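Local coordinates for carboxysome shell vertex protein CcmL (Nostoc sp., PDB 4N8X), which probably forms the pentameric vertices of the carboxysome shell, the polyhedral compartment in which RuBisCO is sequestered, at residues 41-46 with 77-82; 5-10 with 51-56; 17-22 with 72-77. All coordinates share one frame; numbering follows the deposited sequence.

How the interactions relate
From the N terminus the chain passes through 5-10, 17-22, 41-46, 51-56, 72-77 and 77-82, and each contact opens before any earlier one has closed, so all three cross. Interaction 2 is completed first, at 51-56, and joins strand 2-11 to the turn leading into its neighbour, strand 55-60. Interaction 3 closes next, at 72-77, and brings two loops together, its centre about 15 Å from that of the chain. Interaction 1 closes last, at 77-82, joining strands 39-44 and 77-88, consistent with closure of the barrel. Interactions 1 and 3 share Ala77. Interactions 1 and 2 touch where Val79 packs on Val56, while interactions 2 and 3 stay about 6 Å apart at their nearest atoms.

Interaction 1: residues 41-46 with 77-82; sequences EVAADN and AAVVAI
Ala44 bridges to Ala78 through both of its backbone polar atoms. Its N donates to Ala77 O at 2.9 Å, and its O accepts from Val79 N, also at 2.9 Å. Each acceptor also has a CA-H neighbour: Ala43 CA lies 3.4 Å from Ala77 O, and Ala78 CA 3.3 Å from Ala44 O. Segments 41-44 and 77-82 run at 64° to each other, and the pairing is confined to this single bridge. On one side of it the methyls Ala43 CB and Ala77 CB meet at 3.9 Å.

Beyond the bridge a water replaces direct pairing, donating to Val79 O at 2.9 Å and to Asp45 OD1 at 3.0 Å. With CG anti to the backbone N (chi1 177°), the Asp45 carboxylate crosses beside Val79 CB. OD1 also accepts from the amides of Val48 and Gly49, and OD2 from that of Ala50.

Strand 39-44 edges the sheet and 77-88 lies four strands along, before 91-95; a bridge between such non-neighbours is consistent with closure of the family's OB-type barrel. Its buried carbonyls are satisfied by two amides and a water, and the buried carboxylate by three amides and that water, which probably favours its anionic form.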
# COMPACT_ATOMS: atom_id res chain seq x y z
N GLU A 41 4.01 13.61 5.77
CA GLU A 41 4.38 12.32 6.32
C GLU A 41 5.70 12.43 7.01
O GLU A 41 6.38 13.44 6.86
CB GLU A 41 4.40 11.23 5.25
CG GLU A 41 5.48 11.30 4.21
CD GLU A 41 5.20 10.30 3.07
OE1 GLU A 41 4.04 10.20 2.64
OE2 GLU A 41 6.12 9.58 2.64
N VAL A 42 6.06 11.39 7.77
CA VAL A 42 7.33 11.35 8.48
C VAL A 42 8.15 10.25 7.86
O VAL A 42 7.65 9.13 7.73
CB VAL A 42 7.10 11.07 9.97
CG1 VAL A 42 8.44 11.11 10.76
CG2 VAL A 42 6.10 12.08 10.52
N ALA A 43 9.39 10.57 7.48
CA ALA A 43 10.29 9.58 6.88
C ALA A 43 11.63 9.55 7.62
O ALA A 43 12.09 10.57 8.12
CB ALA A 43 10.54 9.90 5.37
N ALA A 44 12.28 8.39 7.62
CA ALA A 44 13.61 8.27 8.19
C ALA A 44 14.61 8.87 7.22
O ALA A 44 14.47 8.77 5.99
CB ALA A 44 13.94 6.79 8.44
N ASP A 45 15.64 9.52 7.74
CA ASP A 45 16.69 10.03 6.86
C ASP A 45 18.03 9.74 7.49
O ASP A 45 18.69 10.61 8.00
CB ASP A 45 16.52 11.52 6.62
CG ASP A 45 17.66 12.13 5.74
OD1 ASP A 45 18.47 11.37 5.16
OD2 ASP A 45 17.74 13.39 5.61
N ASN A 46 18.43 8.49 7.49
CA ASN A 46 19.70 8.17 8.13
C ASN A 46 20.82 8.00 7.11
O ASN A 46 21.95 7.75 7.48
CB ASN A 46 19.56 6.95 9.05
CG ASN A 46 18.97 5.74 8.34
OD1 ASN A 46 19.43 5.33 7.27
ND2 ASN A 46 17.95 5.15 8.95
N ALA A 77 8.92 4.54 5.45
CA ALA A 77 9.19 5.72 4.60
C ALA A 77 10.57 6.24 4.90
O ALA A 77 10.95 6.37 6.08
CB ALA A 77 8.11 6.86 4.81
N ALA A 78 11.36 6.41 3.83
CA ALA A 78 12.75 6.83 3.92
C ALA A 78 13.07 7.86 2.82
O ALA A 78 12.59 7.76 1.68
CB ALA A 78 13.72 5.58 3.85
N VAL A 79 13.91 8.83 3.18
CA VAL A 79 14.48 9.74 2.20
C VAL A 79 15.57 9.01 1.41
O VAL A 79 16.45 8.41 1.99
CB VAL A 79 14.99 11.01 2.89
CG1 VAL A 79 15.80 11.88 1.92
CG2 VAL A 79 13.81 11.79 3.47
N VAL A 80 15.47 8.98 0.07
CA VAL A 80 16.45 8.23 -0.68
C VAL A 80 17.30 9.11 -1.58
O VAL A 80 18.37 8.71 -2.04
CB VAL A 80 15.84 7.02 -1.47
CG1 VAL A 80 15.10 6.08 -0.53
CG2 VAL A 80 14.88 7.47 -2.61
N ALA A 81 16.83 10.33 -1.83
CA ALA A 81 17.56 11.21 -2.74
C ALA A 81 17.15 12.65 -2.50
O ALA A 81 16.01 12.91 -2.12
CB ALA A 81 17.27 10.80 -4.20
N ILE A 82 18.08 13.58 -2.73
CA ILE A 82 17.75 15.00 -2.79
C ILE A 82 17.68 15.40 -4.27
O ILE A 82 18.58 15.11 -5.07
CB ILE A 82 18.83 15.86 -2.08
CG1 ILE A 82 18.85 15.55 -0.59
CG2 ILE A 82 18.63 17.39 -2.37
CD1 ILE A 82 20.23 15.86 0.09
O HOH W 1 18.17 8.46 4.31

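Interaction 2: residues 5-10 with 51-56; sequences KVRGTV and GFDEWV
Val6 O receives Asp53 N at 2.7 Å, the shortest polar bond between the segments, bent to 144° at the hydrogen. Its companion is much straighter: Val6 N donates to Glu54 O at 2.8 Å and 172°, and Lys5 CA-H approaches that same carbonyl oxygen. Lys5 and Trp55 then form an antiparallel non-hydrogen-bonded pair, so strand 2-11 takes up strand 55-60 just as the latter begins.

The lead-in is a type II beta turn from Gly51 to Glu54, with Asp53, at phi 70°, in its third position. Glu54 OE1 folds back to accept Gly51 N at 2.7 Å, met from above the carboxylate plane, whereas the turn's own backbone bond is weak. Val6 points into the turn: CB and CG1 lie against Gly51 O, and CG2 meets Val56 CG1 at 3.9 Å. The Phe52 ring presents its CD1-CE1 edge to Arg7 O and to Gly8 CA, at the classic beta bulge that Arg7 and Gly8 make opposite Leu26.

Lys5 runs fully extended past Trp55 CD1, bringing CE within 3.6 Å of Asp53 OD1, but NZ stops 4.3 Å from that oxygen, beyond a salt bridge; a water links NZ, weakly, to Trp55 NE1. Arg7 NE is likewise 4.0 Å from Asp53 OD1 and forms its salt bridge with Glu89 of a neighbouring subunit instead. The two cations would probably ease the like charges of Asp53 and that glutamate, while within the chain two backbone bonds and the packing of Val6 join the turn to the strand.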
# COMPACT_ATOMS: atom_id res chain seq x y z
N LYS A 5 8.82 17.88 0.26
CA LYS A 5 9.69 18.98 0.69
C LYS A 5 9.96 18.83 2.18
O LYS A 5 9.04 18.58 2.99
CB LYS A 5 9.00 20.32 0.39
CG LYS A 5 9.77 21.61 0.74
CD LYS A 5 8.81 22.83 0.61
CE LYS A 5 9.51 24.17 0.87
NZ LYS A 5 8.57 25.36 0.77
N VAL A 6 11.22 18.95 2.54
CA VAL A 6 11.64 18.85 3.94
C VAL A 6 11.17 20.07 4.70
O VAL A 6 11.59 21.19 4.44
CB VAL A 6 13.17 18.73 4.06
CG1 VAL A 6 13.59 18.67 5.55
CG2 VAL A 6 13.63 17.44 3.37
N ARG A 7 10.31 19.84 5.68
CA ARG A 7 9.78 20.94 6.45
C ARG A 7 10.38 21.02 7.86
O ARG A 7 10.57 22.11 8.40
CB ARG A 7 8.23 20.86 6.49
CG ARG A 7 7.55 21.07 5.15
CD ARG A 7 7.95 22.42 4.50
NE ARG A 7 7.84 23.57 5.42
CZ ARG A 7 6.70 24.17 5.72
NH1 ARG A 7 6.70 25.21 6.55
NH2 ARG A 7 5.55 23.73 5.21
N GLY A 8 10.73 19.87 8.44
CA GLY A 8 11.18 19.89 9.82
C GLY A 8 11.52 18.52 10.38
O GLY A 8 11.70 17.55 9.63
N THR A 9 11.64 18.44 11.69
CA THR A 9 12.11 17.21 12.31
C THR A 9 11.13 16.79 13.38
O THR A 9 10.44 17.64 13.95
CB THR A 9 13.44 17.39 12.99
OG1 THR A 9 13.27 18.25 14.12
CG2 THR A 9 14.47 17.98 12.04
N VAL A 10 11.12 15.49 13.67
CA VAL A 10 10.25 14.92 14.71
C VAL A 10 11.14 14.28 15.74
O VAL A 10 11.92 13.38 15.40
CB VAL A 10 9.35 13.84 14.10
CG1 VAL A 10 8.51 13.17 15.17
CG2 VAL A 10 8.48 14.47 12.99
N GLY A 51 18.35 18.85 3.93
CA GLY A 51 18.31 20.01 4.80
C GLY A 51 16.99 20.70 4.65
O GLY A 51 16.15 20.22 3.88
N PHE A 52 16.79 21.83 5.34
CA PHE A 52 15.47 22.47 5.30
C PHE A 52 15.05 22.88 3.91
O PHE A 52 15.84 23.45 3.16
CB PHE A 52 15.45 23.71 6.19
CG PHE A 52 15.36 23.40 7.65
CD1 PHE A 52 14.26 22.74 8.15
CD2 PHE A 52 16.40 23.74 8.51
CE1 PHE A 52 14.17 22.43 9.51
CE2 PHE A 52 16.31 23.44 9.87
CZ PHE A 52 15.19 22.78 10.36
N ASP A 53 13.79 22.59 3.57
CA ASP A 53 13.14 23.09 2.36
C ASP A 53 13.67 22.51 1.07
O ASP A 53 13.25 22.90 0.00
CB ASP A 53 13.21 24.63 2.32
CG ASP A 53 12.44 25.24 3.46
OD1 ASP A 53 11.42 24.65 3.87
OD2 ASP A 53 12.88 26.27 3.98
N GLU A 54 14.56 21.53 1.17
CA GLU A 54 14.94 20.75 -0.00
C GLU A 54 13.79 19.83 -0.43
O GLU A 54 12.99 19.40 0.40
CB GLU A 54 16.20 19.93 0.31
CG GLU A 54 17.45 20.81 0.29
CD GLU A 54 18.75 20.03 0.45
OE1 GLU A 54 18.76 19.10 1.26
OE2 GLU A 54 19.75 20.36 -0.22
N TRP A 55 13.71 19.59 -1.74
CA TRP A 55 12.90 18.53 -2.32
C TRP A 55 13.65 17.19 -2.32
O TRP A 55 14.83 17.11 -2.68
CB TRP A 55 12.50 18.91 -3.75
CG TRP A 55 11.44 20.00 -3.82
CD1 TRP A 55 11.22 20.99 -2.91
CD2 TRP A 55 10.47 20.19 -4.87
NE1 TRP A 55 10.16 21.80 -3.33
CE2 TRP A 55 9.69 21.33 -4.52
CE3 TRP A 55 10.19 19.52 -6.06
CZ2 TRP A 55 8.65 21.80 -5.32
CZ3 TRP A 55 9.13 20.00 -6.87
CH2 TRP A 55 8.39 21.13 -6.49
N VAL A 56 12.95 16.14 -1.96
CA VAL A 56 13.57 14.84 -1.83
C VAL A 56 12.61 13.80 -2.43
O VAL A 56 11.44 14.09 -2.63
CB VAL A 56 13.80 14.51 -0.34
CG1 VAL A 56 14.82 15.49 0.26
CG2 VAL A 56 12.48 14.60 0.44
O HOH W 2 9.36 24.79 -2.30

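Interaction 3: residues 17-22 with 72-77; sequences PSLRGV and QRPVDA
Ser18 and Arg73 bring the backbones to 5.4 Å between their CA atoms, where a 3-10 turn at 17-19, continued by a type II beta turn from Leu19 to Val22, meets an inverse gamma turn centred on Pro74. The Arg73 side chain, extended from CG to NE, runs beside Ser18 O, which lies at the guanidinium edge. NE donates to that oxygen at 3.0 Å, but the angle of 124° at the hydrogen makes the bond weak. Val22 CG2 covers one face of the same guanidinium, 3.6 Å above its plane and offset toward the rim.

A water 3.0 Å from Arg73 NH1 also lies by Arg20 O, although that second leg is too short to be relied on. NH2 is held by Asn70 OD1, the stronger partner of this side chain.

In the OB-like barrel, 17-22 lies in the loop before strand 24-30, while the loop holding 72-77 ends at Ala77, where strand 77-88 begins. Leu19, Pro74 and Val75 make the apolar part of the contact. Leu19 CD2 reaches Val75 CG1 at 3.8 Å, the two side chains passing in opposite directions, and also touches Pro74 CD. Ser18 OG, turned between its N and carbonyl carbon (chi1 46°), sits 3.1 Å from Pro74 CD. A neighbouring subunit of the pentamer packs against these residues, its Val80 on Leu19 and its Ala63 on Pro74, and its Ser59 OG hydrogen-bonds Pro74 O.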
# COMPACT_ATOMS: atom_id res chain seq x y z
N PRO A 17 13.32 0.53 20.42
CA PRO A 17 14.79 0.58 20.52
C PRO A 17 15.48 0.53 19.16
O PRO A 17 16.58 1.09 19.03
CB PRO A 17 15.14 -0.67 21.35
CG PRO A 17 13.90 -0.91 22.15
CD PRO A 17 12.76 -0.56 21.27
N SER A 18 14.84 -0.10 18.18
CA SER A 18 15.36 -0.14 16.82
C SER A 18 15.39 1.23 16.12
O SER A 18 16.09 1.41 15.11
CB SER A 18 14.53 -1.11 15.99
OG SER A 18 13.14 -0.89 16.22
N LEU A 19 14.65 2.20 16.65
CA LEU A 19 14.65 3.55 16.10
C LEU A 19 15.67 4.46 16.77
O LEU A 19 15.75 5.66 16.48
CB LEU A 19 13.26 4.16 16.20
CG LEU A 19 12.26 3.45 15.29
CD1 LEU A 19 10.91 4.12 15.38
CD2 LEU A 19 12.78 3.53 13.86
N ARG A 20 16.46 3.92 17.70
CA ARG A 20 17.45 4.76 18.36
C ARG A 20 18.45 5.32 17.34
O ARG A 20 19.03 4.57 16.55
CB ARG A 20 18.19 4.00 19.45
CG ARG A 20 17.37 3.72 20.72
CD ARG A 20 16.32 4.79 21.02
NE ARG A 20 15.78 4.73 22.39
CZ ARG A 20 14.80 3.92 22.79
NH1 ARG A 20 14.26 3.05 21.95
NH2 ARG A 20 14.37 3.95 24.04
N GLY A 21 18.66 6.63 17.36
CA GLY A 21 19.60 7.21 16.42
C GLY A 21 19.02 7.62 15.06
O GLY A 21 19.60 8.45 14.35
N VAL A 22 17.87 7.06 14.70
CA VAL A 22 17.26 7.36 13.42
C VAL A 22 16.64 8.77 13.35
O VAL A 22 15.69 9.09 14.08
CB VAL A 22 16.17 6.33 13.13
CG1 VAL A 22 15.51 6.61 11.77
CG2 VAL A 22 16.76 4.91 13.22
N GLN A 72 15.78 -4.33 9.81
CA GLN A 72 14.92 -4.82 10.86
C GLN A 72 14.45 -3.66 11.73
O GLN A 72 14.15 -3.83 12.90
CB GLN A 72 15.66 -5.90 11.65
CG GLN A 72 16.11 -7.04 10.74
CD GLN A 72 17.07 -8.00 11.39
OE1 GLN A 72 17.58 -7.74 12.49
NE2 GLN A 72 17.33 -9.11 10.72
N ARG A 73 14.37 -2.47 11.13
CA ARG A 73 13.78 -1.31 11.77
C ARG A 73 12.36 -1.10 11.24
O ARG A 73 12.07 -1.44 10.10
CB ARG A 73 14.61 -0.04 11.49
CG ARG A 73 16.07 -0.09 12.03
CD ARG A 73 16.69 1.31 11.86
NE ARG A 73 17.90 1.50 12.66
CZ ARG A 73 19.00 2.09 12.21
NH1 ARG A 73 20.06 2.22 13.01
NH2 ARG A 73 19.04 2.53 10.96
N PRO A 74 11.48 -0.52 12.07
CA PRO A 74 10.07 -0.36 11.62
C PRO A 74 9.84 0.96 10.96
O PRO A 74 9.13 1.83 11.47
CB PRO A 74 9.26 -0.46 12.92
CG PRO A 74 10.23 -0.02 14.02
CD PRO A 74 11.61 -0.47 13.54
N VAL A 75 10.41 1.09 9.76
CA VAL A 75 10.30 2.31 9.00
C VAL A 75 9.63 1.93 7.69
O VAL A 75 9.95 0.91 7.07
CB VAL A 75 11.67 2.93 8.75
CG1 VAL A 75 12.33 3.25 10.09
CG2 VAL A 75 12.55 1.96 8.01
N ASP A 76 8.65 2.74 7.28
CA ASP A 76 7.93 2.42 6.07
C ASP A 76 8.04 3.59 5.12
O ASP A 76 7.31 3.63 4.13
CB ASP A 76 6.45 2.13 6.38
CG ASP A 76 5.78 3.27 7.15
OD1 ASP A 76 6.43 4.33 7.34
OD2 ASP A 76 4.59 3.11 7.54
N ALA A 77 8.92 4.54 5.45
CA ALA A 77 9.19 5.72 4.60
C ALA A 77 10.57 6.24 4.90
O ALA A 77 10.95 6.37 6.08
CB ALA A 77 8.11 6.86 4.81
O HOH W 3 19.48 2.17 15.95